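PDB 2W40: glycerol kinase, putative from Plasmodium falciparum, which probably catalyses the ATP-dependent phosphorylation of glycerol to sn-glycerol 3-phosphate, as a member of the FGGY kinase family. Local coordinates for residues R85-I90 against A102-D107; N427-N432 against F476-D481; V346-A351 against A366-M371. All coordinates share one frame; numbering follows the deposited sequence.

Overall arrangement
Contact 1 joins two segments of the N-terminal FGGY domain and is the one that touches the bound glycerol: Glu86 and Arg85 bind it, and the Trp105 side chain comes within about 4 Å of that of Thr270, which binds ADP in another crystal of this protein. Contact 3 and the helix segment 427-432 of contact 2 lie in the C-terminal FGGY domain. Contact 2 lies on the opposite side of the chain's centre from contact 1, their centres 35 Å apart. Contact 3, a beta hairpin at the subunit interface, has its centre 27 Å from that of contact 1 and 22 Å from that of contact 2. Helices 377-403 and 482-500 touch both contact 2 and contact 3.

Contact 1 (R85-I90 against A102-D107); sequences RETVII and AIVWLD. With EDO (1,2-ethanediol), chain B.
Trp105 packs its CB and the near end of its ring against the turn of chain at Arg85 to Thr87. Its CG stands between its own backbone N and carbonyl carbon (chi1 63°), which brings CD1 beside Thr87 OG1, a contact made in the plane of the indole at its edge. Thr87 OG1 accepts the N-H of Trp105 N at 3.1 Å and is also hydrogen-bonded to Gln84 OE1. Glu86 comes in obliquely, its carboxylate plane turned 63° from the indole, with OE1 3.5 Å from Trp105 CB. Next to CD1 in the same five-membered ring, NE1 is hydrogen-bonded to Thr13 OG1.

Further along, the backbones make a single antiparallel bridge: Val88 N gives to Ile103 O and Ile103 N returns a bond to Val88 O, both 3.0 Å. Beside it Ala102 CB is pressed against Ile89 CG1 at 3.4 Å, closer than usual for two carbons, and meets Thr87 CG2 on a looser contact.

Glu86 OE1 and Arg85 N both bind the glycerol, while Glu86 OE2 makes a salt bridge to Arg189 and Arg85 one to Glu308. The tryptophan is held at its backbone and at its indole N-H, which fixes the turn of the ring. The chemistry is that of a buried polar pocket for a polyol, consistent with the glycerol site of this kinase family.

Contact 2 (N427-N432 against F476-D481); sequences NSDIIN and FHSKMD. With EDO (1,2-ethanediol), chain D.
Asp429 OD1 takes the backbone N-H of Lys479 N at 2.8 Å, in an almost straight bond (176° at the hydrogen), and also accepts from Gln425 NE2. Lys479 N arrives on the syn side of the carboxylate, 30° out of its plane. Two N-H groups thus grip one oxygen, tying the loop after strand 472-476 to the last turns of helix 421-431. Gln425 NE2 bonds to His477 O as well, so it bridges the aspartate and the loop.

The loop is shaped locally by Ser478, whose OG accepts from Met480 N at 3.2 Å and closes an ST turn. Ser478 CB sits 3.5 Å from Asn432 OD1. An ethanediol, probably from the crystallisation liquor, spans the two segments here, receiving the N-H of Ser478 on O2 and donating from O1 to Asn432 OD1.

Met480 lies across Asp429 at about a right angle, its CB 3.6 Å from Asp429 CG. Its CG is anti to the backbone N (chi1 179°), sending the chain out toward Ile430, where SD meets Ile430 CD1 at 3.8 Å and the two side chains pass obliquely. The bend at the last torsion then returns CE to Asp429 CB and OD2.

Ser428 faces the start of the loop: its CB packs on Phe476 CB at 3.9 Å, while OG is bonded to Thr433 O.

Around this contact, Phe476 closes strand 472-476 and pairs its backbone with Ile435 of the adjacent strand 435-438. Ile430 packs on Phe390 and Asn393 of helix 377-403, and Met480 on Arg485 and Lys488 of helix 482-500, whose N-cap is Asp481.

Contact 3 (V346-A351 against A366-M371); sequences VIFVPA and ASIYGM
Backbone bonds come first: Ile347 and Tyr369 exchange a pair of N-H to O bonds, Tyr369 N reaching Ile347 O at 2.8 Å, and Val349 and Ser367 exchange another, Val349 N to Ser367 O at 2.9 Å. Between these pairs Phe348 and Ile368 form the non-hydrogen-bonded pair, with CA atoms 4.5 Å apart. The strands run antiparallel, 167° between their directions, and CA-H...O contacts such as Val346 CA to Tyr369 O (3.2 Å) add to the ladder.

Next is a CH-pi contact. Ile368 CG1 stands directly over the Phe348 ring, 3.7 Å from its centroid and 3° off the normal, while CD1 extends over the same face to CE1. Phe348 CG is anti to its backbone N (chi1 -161°), which swings the ring across to the neighbouring strand, and Ala366 CB then meets its edge at CE2.

Apolar packing does the rest. Val346 CG1 touches Ile368 CG2 at 3.8 Å. On the opposite face Val349 CG2 meets the edge of the Tyr369 ring at CE2, 4.1 Å away; the tyrosine hydroxyl is bonded to Thr499.

The Tyr369 rings of the two subunits meet. This is a beta hairpin in which strand 366-371 pairs with 347-349 on one edge and, through Ala366, Ile368 and Met371, with an antiparallel strand of the second subunit on the other, carrying the sheet across the dimer interface.

Contact 1 (R85-I90 against A102-D107)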
# COMPACT_ATOMS: atom_id res chain seq x y z
N ARG C 85 1.07 -24.86 -14.34
CA ARG C 85 1.85 -25.95 -13.81
C ARG C 85 1.70 -25.98 -12.24
O ARG C 85 1.15 -25.01 -11.68
CB ARG C 85 3.27 -25.80 -14.24
CG ARG C 85 3.45 -25.79 -15.78
CD ARG C 85 4.89 -25.39 -16.27
NE ARG C 85 5.18 -24.09 -15.73
CZ ARG C 85 6.39 -23.54 -15.65
NH1 ARG C 85 7.43 -24.15 -16.22
NH2 ARG C 85 6.58 -22.44 -14.95
N GLU C 86 2.24 -27.04 -11.61
CA GLU C 86 2.41 -27.22 -10.17
C GLU C 86 1.09 -27.41 -9.40
O GLU C 86 1.02 -28.18 -8.48
CB GLU C 86 3.23 -26.14 -9.52
CG GLU C 86 4.68 -26.00 -10.01
CD GLU C 86 4.86 -25.02 -11.17
OE1 GLU C 86 3.96 -24.18 -11.41
OE2 GLU C 86 5.92 -25.06 -11.85
N THR C 87 0.09 -26.66 -9.79
CA THR C 87 -1.25 -26.76 -9.22
C THR C 87 -1.63 -28.24 -9.23
O THR C 87 -1.43 -28.95 -10.21
CB THR C 87 -2.21 -25.96 -10.08
OG1 THR C 87 -1.83 -24.58 -9.99
CG2 THR C 87 -3.68 -26.16 -9.60
N VAL C 88 -2.18 -28.69 -8.08
CA VAL C 88 -2.38 -30.15 -7.86
C VAL C 88 -3.81 -30.40 -7.33
O VAL C 88 -4.34 -29.64 -6.48
CB VAL C 88 -1.25 -30.81 -7.01
CG1 VAL C 88 -1.27 -30.23 -5.61
CG2 VAL C 88 -1.36 -32.33 -7.02
N ILE C 89 -4.35 -31.49 -7.84
CA ILE C 89 -5.70 -32.01 -7.41
C ILE C 89 -5.46 -33.52 -7.12
O ILE C 89 -4.76 -34.22 -7.84
CB ILE C 89 -6.81 -31.83 -8.46
CG1 ILE C 89 -6.95 -30.36 -8.90
CG2 ILE C 89 -8.20 -32.33 -7.96
CD1 ILE C 89 -7.41 -30.39 -10.36
N ILE C 90 -6.10 -33.97 -6.05
CA ILE C 90 -6.15 -35.41 -5.70
C ILE C 90 -7.67 -35.76 -5.78
O ILE C 90 -8.55 -35.10 -5.15
CB ILE C 90 -5.53 -35.76 -4.33
CG1 ILE C 90 -4.09 -35.22 -4.26
CG2 ILE C 90 -5.57 -37.28 -4.03
CD1 ILE C 90 -3.33 -35.47 -2.95
N ALA C 102 -8.31 -27.79 -5.95
CA ALA C 102 -6.95 -27.64 -6.45
C ALA C 102 -6.21 -26.67 -5.48
O ALA C 102 -6.71 -25.64 -5.15
CB ALA C 102 -6.93 -27.10 -7.90
N ILE C 103 -4.94 -27.00 -5.11
CA ILE C 103 -4.06 -26.10 -4.44
C ILE C 103 -3.06 -25.57 -5.48
O ILE C 103 -2.35 -26.34 -6.15
CB ILE C 103 -3.28 -26.76 -3.28
CG1 ILE C 103 -4.29 -27.28 -2.20
CG2 ILE C 103 -2.37 -25.69 -2.62
CD1 ILE C 103 -3.66 -28.03 -1.03
N VAL C 104 -3.15 -24.24 -5.68
CA VAL C 104 -2.52 -23.58 -6.85
C VAL C 104 -1.04 -23.43 -6.58
O VAL C 104 -0.56 -23.39 -5.40
CB VAL C 104 -3.27 -22.24 -7.17
CG1 VAL C 104 -2.78 -21.52 -8.38
CG2 VAL C 104 -4.78 -22.51 -7.40
N TRP C 105 -0.31 -23.26 -7.67
CA TRP C 105 1.17 -23.00 -7.60
C TRP C 105 1.50 -21.84 -6.64
O TRP C 105 2.55 -21.79 -6.09
CB TRP C 105 1.73 -22.88 -9.02
CG TRP C 105 1.21 -21.74 -9.81
CD1 TRP C 105 0.14 -21.77 -10.65
CD2 TRP C 105 1.78 -20.41 -9.94
NE1 TRP C 105 0.00 -20.55 -11.30
CE2 TRP C 105 0.98 -19.70 -10.89
CE3 TRP C 105 2.95 -19.80 -9.45
CZ2 TRP C 105 1.29 -18.33 -11.25
CZ3 TRP C 105 3.25 -18.51 -9.82
CH2 TRP C 105 2.42 -17.79 -10.71
N LEU C 106 0.68 -20.81 -6.67
CA LEU C 106 0.82 -19.59 -5.84
C LEU C 106 0.55 -19.77 -4.33
O LEU C 106 0.88 -18.87 -3.53
CB LEU C 106 -0.10 -18.48 -6.37
CG LEU C 106 0.37 -17.72 -7.62
CD1 LEU C 106 -0.81 -16.87 -8.23
CD2 LEU C 106 1.67 -16.83 -7.28
N ASP C 107 -0.00 -20.92 -3.94
CA ASP C 107 -0.30 -21.19 -2.54
C ASP C 107 1.03 -21.31 -1.79
O ASP C 107 1.96 -21.93 -2.26
CB ASP C 107 -1.09 -22.52 -2.43
CG ASP C 107 -1.60 -22.83 -1.03
OD1 ASP C 107 -2.80 -22.60 -0.74
OD2 ASP C 107 -0.73 -23.29 -0.26
C1 EDO B . -2.89 -16.46 -0.82
O1 EDO B . -3.06 -15.46 0.39
C2 EDO B . -1.62 -16.67 -1.77
O2 EDO B . -0.39 -17.52 -1.66

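Contact 2 (N427-N432 against F476-D481)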
# COMPACT_ATOMS: atom_id res chain seq x y z
N ASN C 427 11.48 -2.43 -18.77
CA ASN C 427 12.12 -3.76 -18.65
C ASN C 427 13.45 -3.81 -19.38
O ASN C 427 14.47 -4.22 -18.87
CB ASN C 427 11.18 -4.89 -19.21
CG ASN C 427 10.16 -5.36 -18.18
OD1 ASN C 427 10.29 -6.48 -17.65
ND2 ASN C 427 9.17 -4.53 -17.87
N SER C 428 13.45 -3.31 -20.64
CA SER C 428 14.68 -3.35 -21.46
C SER C 428 15.77 -2.51 -20.82
O SER C 428 16.92 -2.98 -20.72
CB SER C 428 14.43 -2.86 -22.88
OG SER C 428 15.63 -2.95 -23.63
N ASP C 429 15.37 -1.32 -20.30
CA ASP C 429 16.24 -0.41 -19.60
C ASP C 429 16.86 -1.11 -18.34
O ASP C 429 18.11 -1.16 -18.14
CB ASP C 429 15.51 0.82 -19.17
CG ASP C 429 15.21 1.78 -20.24
OD1 ASP C 429 15.71 1.61 -21.38
OD2 ASP C 429 14.47 2.76 -19.93
N ILE C 430 16.02 -1.68 -17.51
CA ILE C 430 16.55 -2.24 -16.23
C ILE C 430 17.29 -3.54 -16.41
O ILE C 430 18.33 -3.74 -15.76
CB ILE C 430 15.46 -2.39 -15.23
CG1 ILE C 430 14.94 -1.05 -14.77
CG2 ILE C 430 15.85 -3.31 -13.99
CD1 ILE C 430 15.95 -0.00 -14.12
N ILE C 431 16.81 -4.44 -17.26
CA ILE C 431 17.55 -5.73 -17.52
C ILE C 431 18.73 -5.57 -18.48
O ILE C 431 19.46 -6.58 -18.68
CB ILE C 431 16.62 -6.91 -17.94
CG1 ILE C 431 16.15 -6.83 -19.41
CG2 ILE C 431 15.39 -7.00 -17.00
CD1 ILE C 431 15.21 -7.93 -19.91
N ASN C 432 18.85 -4.37 -19.08
CA ASN C 432 19.85 -4.00 -20.11
C ASN C 432 20.01 -5.09 -21.26
O ASN C 432 21.13 -5.58 -21.53
CB ASN C 432 21.16 -3.70 -19.46
CG ASN C 432 22.17 -2.92 -20.42
OD1 ASN C 432 21.79 -2.24 -21.38
ND2 ASN C 432 23.48 -3.18 -20.17
N PHE C 476 12.67 -3.57 -28.46
CA PHE C 476 13.15 -2.63 -27.45
C PHE C 476 14.61 -2.78 -27.16
O PHE C 476 15.15 -3.90 -27.03
CB PHE C 476 12.34 -2.82 -26.13
CG PHE C 476 10.86 -2.55 -26.31
CD1 PHE C 476 10.33 -1.29 -26.12
CD2 PHE C 476 10.06 -3.56 -26.75
CE1 PHE C 476 9.05 -1.06 -26.34
CE2 PHE C 476 8.74 -3.37 -27.00
CZ PHE C 476 8.21 -2.15 -26.83
N HIS C 477 15.29 -1.65 -27.09
CA HIS C 477 16.67 -1.64 -26.70
C HIS C 477 16.75 -0.72 -25.47
O HIS C 477 15.97 0.21 -25.37
CB HIS C 477 17.54 -1.01 -27.81
CG HIS C 477 17.31 -1.56 -29.18
ND1 HIS C 477 18.14 -2.53 -29.73
CD2 HIS C 477 16.43 -1.22 -30.15
CE1 HIS C 477 17.72 -2.79 -30.97
NE2 HIS C 477 16.69 -2.01 -31.24
N SER C 478 17.76 -0.86 -24.64
CA SER C 478 17.92 0.08 -23.52
C SER C 478 18.22 1.51 -23.96
O SER C 478 19.07 1.72 -24.83
CB SER C 478 19.05 -0.36 -22.61
OG SER C 478 19.24 0.62 -21.60
N LYS C 479 17.52 2.44 -23.30
CA LYS C 479 17.69 3.91 -23.49
C LYS C 479 18.19 4.55 -22.18
O LYS C 479 18.33 5.76 -22.08
CB LYS C 479 16.39 4.53 -23.96
CG LYS C 479 16.07 4.21 -25.38
CD LYS C 479 14.78 4.89 -25.66
CE LYS C 479 14.32 4.63 -27.09
NZ LYS C 479 13.30 5.57 -27.59
N MET C 480 18.61 3.75 -21.21
CA MET C 480 18.90 4.21 -19.87
C MET C 480 20.39 4.11 -19.64
O MET C 480 20.99 3.07 -19.99
CB MET C 480 18.10 3.37 -18.83
CG MET C 480 18.39 3.80 -17.37
SD MET C 480 17.44 2.79 -16.16
CE MET C 480 15.76 3.44 -16.29
N ASP C 481 20.95 5.17 -19.04
CA ASP C 481 22.37 5.37 -18.63
C ASP C 481 22.74 4.31 -17.57
O ASP C 481 21.88 3.97 -16.73
CB ASP C 481 22.41 6.79 -17.95
CG ASP C 481 23.74 7.27 -17.60
OD1 ASP C 481 24.63 7.33 -18.46
OD2 ASP C 481 23.96 7.56 -16.43
C1 EDO D . 21.77 -3.65 -24.48
O1 EDO D . 22.21 -2.38 -24.03
C2 EDO D . 20.27 -3.60 -24.36
O2 EDO D . 19.67 -2.94 -25.46

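Contact 3 (V346-A351 against A366-M371)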
# COMPACT_ATOMS: atom_id res chain seq x y z
N VAL C 346 8.60 5.74 -4.69
CA VAL C 346 7.87 4.58 -4.13
C VAL C 346 8.42 3.29 -4.73
O VAL C 346 8.68 3.21 -5.97
CB VAL C 346 6.34 4.67 -4.36
CG1 VAL C 346 5.57 3.36 -3.93
CG2 VAL C 346 5.80 5.94 -3.56
N ILE C 347 8.58 2.26 -3.90
CA ILE C 347 8.97 0.95 -4.33
C ILE C 347 7.96 0.01 -3.79
O ILE C 347 7.57 0.08 -2.61
CB ILE C 347 10.41 0.55 -3.89
CG1 ILE C 347 11.41 1.55 -4.42
CG2 ILE C 347 10.72 -0.91 -4.20
CD1 ILE C 347 12.68 1.53 -3.85
N PHE C 348 7.62 -0.94 -4.61
CA PHE C 348 6.62 -2.00 -4.27
C PHE C 348 7.32 -3.33 -4.48
O PHE C 348 7.59 -3.70 -5.62
CB PHE C 348 5.38 -1.88 -5.17
CG PHE C 348 4.12 -2.58 -4.68
CD1 PHE C 348 2.90 -2.04 -4.97
CD2 PHE C 348 4.13 -3.77 -4.02
CE1 PHE C 348 1.76 -2.66 -4.61
CE2 PHE C 348 2.98 -4.35 -3.57
CZ PHE C 348 1.77 -3.81 -3.91
N VAL C 349 7.59 -4.05 -3.38
CA VAL C 349 8.21 -5.34 -3.50
C VAL C 349 7.06 -6.33 -3.61
O VAL C 349 6.42 -6.58 -2.62
CB VAL C 349 9.17 -5.67 -2.32
CG1 VAL C 349 9.73 -7.09 -2.44
CG2 VAL C 349 10.24 -4.62 -2.15
N PRO C 350 6.73 -6.82 -4.85
CA PRO C 350 5.48 -7.56 -5.10
C PRO C 350 5.73 -9.05 -4.70
O PRO C 350 6.35 -9.87 -5.50
CB PRO C 350 5.26 -7.42 -6.64
CG PRO C 350 6.37 -6.51 -7.14
CD PRO C 350 7.49 -6.68 -6.09
N ALA C 351 5.46 -9.33 -3.45
CA ALA C 351 5.90 -10.62 -2.77
C ALA C 351 4.67 -11.19 -2.05
O ALA C 351 4.78 -11.72 -0.97
CB ALA C 351 7.10 -10.48 -1.84
N ALA C 366 4.32 -8.88 0.56
CA ALA C 366 4.28 -7.70 -0.30
C ALA C 366 4.35 -6.47 0.57
O ALA C 366 3.71 -6.37 1.63
CB ALA C 366 3.02 -7.70 -1.19
N SER C 367 5.23 -5.53 0.17
CA SER C 367 5.60 -4.36 0.97
C SER C 367 5.65 -3.13 0.05
O SER C 367 6.08 -3.22 -1.07
CB SER C 367 6.99 -4.57 1.52
OG SER C 367 6.97 -5.82 2.23
N ILE C 368 5.16 -1.99 0.53
CA ILE C 368 5.21 -0.69 -0.19
C ILE C 368 5.98 0.30 0.64
O ILE C 368 5.72 0.41 1.86
CB ILE C 368 3.79 -0.13 -0.50
CG1 ILE C 368 2.94 -1.13 -1.23
CG2 ILE C 368 3.89 1.13 -1.41
CD1 ILE C 368 1.50 -0.77 -1.51
N TYR C 369 6.96 0.97 0.02
CA TYR C 369 7.79 1.94 0.68
C TYR C 369 7.76 3.28 -0.01
O TYR C 369 7.50 3.37 -1.21
CB TYR C 369 9.26 1.48 0.64
CG TYR C 369 9.47 0.14 1.25
CD1 TYR C 369 9.67 0.04 2.62
CD2 TYR C 369 9.46 -1.04 0.49
CE1 TYR C 369 9.86 -1.21 3.23
CE2 TYR C 369 9.73 -2.30 1.14
CZ TYR C 369 9.84 -2.35 2.48
OH TYR C 369 10.06 -3.56 3.10
N GLY C 370 8.05 4.34 0.75
CA GLY C 370 8.36 5.62 0.15
C GLY C 370 7.24 6.57 -0.09
O GLY C 370 7.46 7.63 -0.73
N MET C 371 6.05 6.25 0.43
CA MET C 371 4.85 7.08 0.15
C MET C 371 4.82 8.40 0.95
O MET C 371 5.24 8.50 2.11
CB MET C 371 3.57 6.28 0.38
CG MET C 371 3.50 4.92 -0.33
SD MET C 371 1.91 4.17 -0.24
CE MET C 371 1.86 3.63 1.49